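Side-chain contact in p800 reaction center core protein (Heliobacterium modesticaldum, PDB 5V8K), which forms the homodimeric core of a photosynthetic reaction centre, binding bacteriochlorophylls and a 4Fe-4S cluster that probably takes part in light-driven electron transfer across the membrane: residues G158-T161 / P162-A166. Numbering follows the deposited sequence.
With GBF (Bacteriochlorophyll g), chain P.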
ATOM      1  N   GLY A 158       2.890  35.433  39.591  1.00 74.11           N
ATOM      2  CA  GLY A 158       4.288  35.738  39.476  1.00 76.12           C
ATOM      3  C   GLY A 158       4.971  34.825  38.471  1.00 73.37           C
ATOM      4  O   GLY A 158       4.330  33.975  37.833  1.00 69.40           O
ATOM      5  N   PRO A 159       6.286  34.996  38.312  1.00 71.49           N
ATOM      6  CA  PRO A 159       7.025  34.109  37.408  1.00 70.84           C
ATOM      7  C   PRO A 159       6.954  32.669  37.895  1.00 69.02           C
ATOM      8  O   PRO A 159       6.847  32.394  39.093  1.00 66.31           O
ATOM      9  CB  PRO A 159       8.464  34.647  37.458  1.00 71.71           C
ATOM     10  CG  PRO A 159       8.370  36.000  38.075  1.00 73.82           C
ATOM     11  CD  PRO A 159       7.172  35.965  38.977  1.00 72.50           C
ATOM     12  N   ILE A 160       6.988  31.740  36.943  1.00 70.59           N
ATOM     13  CA  ILE A 160       7.004  30.329  37.296  1.00 65.74           C
ATOM     14  C   ILE A 160       8.349  29.986  37.910  1.00 65.60           C
ATOM     15  O   ILE A 160       9.408  30.235  37.318  1.00 65.62           O
ATOM     16  CB  ILE A 160       6.714  29.463  36.069  1.00 62.69           C
ATOM     17  CG1 ILE A 160       5.270  29.678  35.607  1.00 62.13           C
ATOM     18  CG2 ILE A 160       6.958  28.000  36.379  1.00 59.58           C
ATOM     19  CD1 ILE A 160       5.032  29.251  34.163  1.00 59.90           C
ATOM     20  N   THR A 161       8.327  29.431  39.123  1.00 59.97           N
ATOM     21  CA  THR A 161       9.472  28.945  39.833  1.00 62.22           C
ATOM     22  C   THR A 161       9.191  27.510  40.246  1.00 59.28           C
ATOM     23  O   THR A 161       8.045  27.047  40.132  1.00 60.85           O
ATOM     24  CB  THR A 161       9.756  29.796  41.083  1.00 62.91           C
ATOM     25  OG1 THR A 161       8.697  29.592  42.022  1.00 63.35           O
ATOM     26  CG2 THR A 161       9.797  31.260  40.726  1.00 64.28           C
ATOM     27  N   PRO A 162      10.194  26.765  40.705  1.00 57.99           N
ATOM     28  CA  PRO A 162       9.886  25.454  41.302  1.00 59.01           C
ATOM     29  C   PRO A 162       8.892  25.550  42.443  1.00 59.93           C
ATOM     30  O   PRO A 162       8.013  24.688  42.565  1.00 57.28           O
ATOM     31  CB  PRO A 162      11.259  24.947  41.760  1.00 57.81           C
ATOM     32  CG  PRO A 162      12.208  25.581  40.836  1.00 57.83           C
ATOM     33  CD  PRO A 162      11.649  26.966  40.581  1.00 59.24           C
ATOM     34  N   ALA A 163       8.989  26.597  43.265  1.00 61.57           N
ATOM     35  CA  ALA A 163       8.100  26.738  44.413  1.00 62.44           C
ATOM     36  C   ALA A 163       6.644  26.953  44.010  1.00 61.80           C
ATOM     37  O   ALA A 163       5.743  26.446  44.687  1.00 61.90           O
ATOM     38  CB  ALA A 163       8.564  27.889  45.286  1.00 67.71           C
ATOM     39  N   THR A 164       6.378  27.738  42.953  1.00 59.39           N
ATOM     40  CA  THR A 164       4.987  27.948  42.545  1.00 60.02           C
ATOM     41  C   THR A 164       4.438  26.733  41.827  1.00 58.27           C
ATOM     42  O   THR A 164       3.226  26.498  41.854  1.00 56.47           O
ATOM     43  CB  THR A 164       4.820  29.174  41.631  1.00 60.45           C
ATOM     44  OG1 THR A 164       5.584  29.002  40.422  1.00 57.86           O
ATOM     45  CG2 THR A 164       5.256  30.427  42.342  1.00 61.53           C
ATOM     46  N   MET A 165       5.305  25.963  41.176  1.00 57.91           N
ATOM     47  CA  MET A 165       4.846  24.731  40.552  1.00 55.98           C
ATOM     48  C   MET A 165       4.471  23.708  41.613  1.00 57.38           C
ATOM     49  O   MET A 165       3.525  22.937  41.433  1.00 56.74           O
ATOM     50  CB  MET A 165       5.919  24.182  39.619  1.00 54.65           C
ATOM     51  CG  MET A 165       5.525  22.949  38.905  1.00 52.75           C
ATOM     52  SD  MET A 165       4.086  23.198  37.843  1.00 52.30           S
ATOM     53  CE  MET A 165       4.886  24.035  36.453  1.00 51.30           C
ATOM     54  N   ALA A 166       5.214  23.685  42.725  1.00 56.87           N
ATOM     55  CA  ALA A 166       4.774  22.932  43.890  1.00 57.51           C
ATOM     56  C   ALA A 166       3.448  23.465  44.416  1.00 57.93           C
ATOM     57  O   ALA A 166       2.540  22.688  44.721  1.00 57.58           O
ATOM     58  CB  ALA A 166       5.845  22.978  44.984  1.00 58.51           C
TER
HETATM   59 MG   GBF P1014      -1.874  26.571  38.269  1.00 61.15          MG
HETATM   60  CHA GBF P1014      -0.285  26.739  35.159  1.00 51.65           C
HETATM   61  CHB GBF P1014       0.703  28.029  39.667  1.00 58.89           C
HETATM   62  CHC GBF P1014      -3.986  26.953  41.003  1.00 58.24           C
HETATM   63  CHD GBF P1014      -4.659  25.152  36.521  1.00 53.67           C
HETATM   64  NA  GBF P1014      -0.158  27.225  37.576  1.00 53.27           N
HETATM   65  C1A GBF P1014       0.451  27.220  36.381  1.00 56.62           C
HETATM   66  C2A GBF P1014       1.403  28.360  36.245  1.00 57.39           C
HETATM   67  C3A GBF P1014       2.011  28.248  37.646  1.00 56.23           C
HETATM   68  C4A GBF P1014       0.779  27.788  38.349  1.00 57.06           C
HETATM   69  CMA GBF P1014       3.143  27.245  37.893  1.00 53.71           C
HETATM   70  CAA GBF P1014       0.619  29.656  36.076  1.00 73.19           C
HETATM   71  CBA GBF P1014       1.428  30.804  35.505  1.00 83.09           C
HETATM   72  CGA GBF P1014       0.465  31.960  35.335  1.00 94.84           C
HETATM   73  O1A GBF P1014      -0.621  31.933  35.897  1.00 96.66           O
HETATM   74  O2A GBF P1014       0.884  33.181  34.657  1.00102.17           O
HETATM   75  NB  GBF P1014      -1.650  27.420  40.094  1.00 58.72           N
HETATM   76  C1B GBF P1014      -0.500  27.920  40.549  1.00 59.87           C
HETATM   77  C2B GBF P1014      -0.697  28.328  41.868  1.00 62.74           C
HETATM   78  C3B GBF P1014      -2.022  28.015  42.198  1.00 62.32           C
HETATM   79  C4B GBF P1014      -2.576  27.434  41.062  1.00 59.76           C
HETATM   80  CMB GBF P1014       0.370  28.955  42.740  1.00 61.17           C
HETATM   81  CAB GBF P1014      -2.752  28.242  43.476  1.00 69.50           C
HETATM   82  CBB GBF P1014      -2.350  28.938  44.513  1.00 71.09           C
HETATM   83  NC  GBF P1014      -3.847  26.144  38.640  1.00 62.76           N
HETATM   84  C1C GBF P1014      -4.527  26.342  39.776  1.00 61.36           C
HETATM   85  C2C GBF P1014      -5.935  25.952  40.031  1.00 62.53           C
HETATM   86  C3C GBF P1014      -5.991  25.473  38.642  1.00 61.85           C
HETATM   87  C4C GBF P1014      -4.816  25.572  37.908  1.00 55.26           C
HETATM   88  CMC GBF P1014      -5.984  24.838  41.067  1.00 58.27           C
HETATM   89  CAC GBF P1014      -7.213  24.872  38.035  1.00 63.61           C
HETATM   90  CBC GBF P1014      -8.517  24.733  38.788  1.00 62.96           C
HETATM   91  ND  GBF P1014      -2.431  26.045  36.413  1.00 57.48           N
HETATM   92  C1D GBF P1014      -3.441  25.498  35.778  1.00 54.34           C
HETATM   93  C2D GBF P1014      -3.417  25.258  34.182  1.00 52.29           C
HETATM   94  C3D GBF P1014      -2.130  25.789  34.140  1.00 53.22           C
HETATM   95  C4D GBF P1014      -1.556  26.231  35.366  1.00 50.58           C
HETATM   96  CMD GBF P1014      -4.369  24.685  33.197  1.00 55.12           C
HETATM   97  CAD GBF P1014      -1.196  26.196  33.067  1.00 53.33           C
HETATM   98  OBD GBF P1014      -1.044  25.848  31.854  1.00 56.47           O
HETATM   99  CBD GBF P1014      -0.008  26.830  33.703  1.00 55.81           C
HETATM  100  CGD GBF P1014       1.277  26.105  33.420  1.00 57.35           C
HETATM  101  O1D GBF P1014       1.568  25.065  33.967  1.00 56.79           O
HETATM  102  O2D GBF P1014       2.265  26.615  32.515  1.00 62.22           O
HETATM  103  CED GBF P1014       3.324  25.733  32.145  1.00 61.29           C
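Thr161 and Thr164 grip each other reciprocally at the start of helix 162-186. Thr161 OG1 accepts from Thr164 N at 3.1 Å. In return Thr164 OG1 accepts from Thr161 N, also at 3.1 Å and almost straight, with an N-H...O angle of 175°. The torsions make this exchange possible: each OG1 sits between its own backbone N and carbonyl carbon (chi1 68° in Thr161, 61° in Thr164), which brings each hydroxyl to the other residue's amide. Threonine suits both places, since a short branched side chain offers an acceptor close to the backbone, while the methyl CG2 of Thr164 packs against Thr161 OG1 at 3.6 Å. With Thr164 cut back to an alanine, Thr161 N is likely to lose its acceptor, leaving the residue before the helix less firmly fixed. The first helical turn closes through Met165 N, which donates to Thr161 O at 3.1 Å. Pro162 fits the first helical position, where no amide hydrogen is needed and its ring restricts phi.

Thr164 O comes to 3.7 Å from CHB of the bacteriochlorophyll g, nearer than either Ile160 or Met165. Ile160 CG1 and Met165 CE approach the pigment methyl CMA at 4.0 and 3.9 Å; the branched apolar chain of Ile160 also sets CD1 near CBA, while the methionine, bent at chi2 and chi3, carries its flexible thioether tip to CMA. Met165 also touches a second bacteriochlorophyll g, and Ala163 is hydrogen-bonded through its backbone to Ser153. The reciprocal bonds define a capping box, with Thr161 as N-cap, opening a predicted transmembrane helix beside a bacteriochlorophyll g pocket.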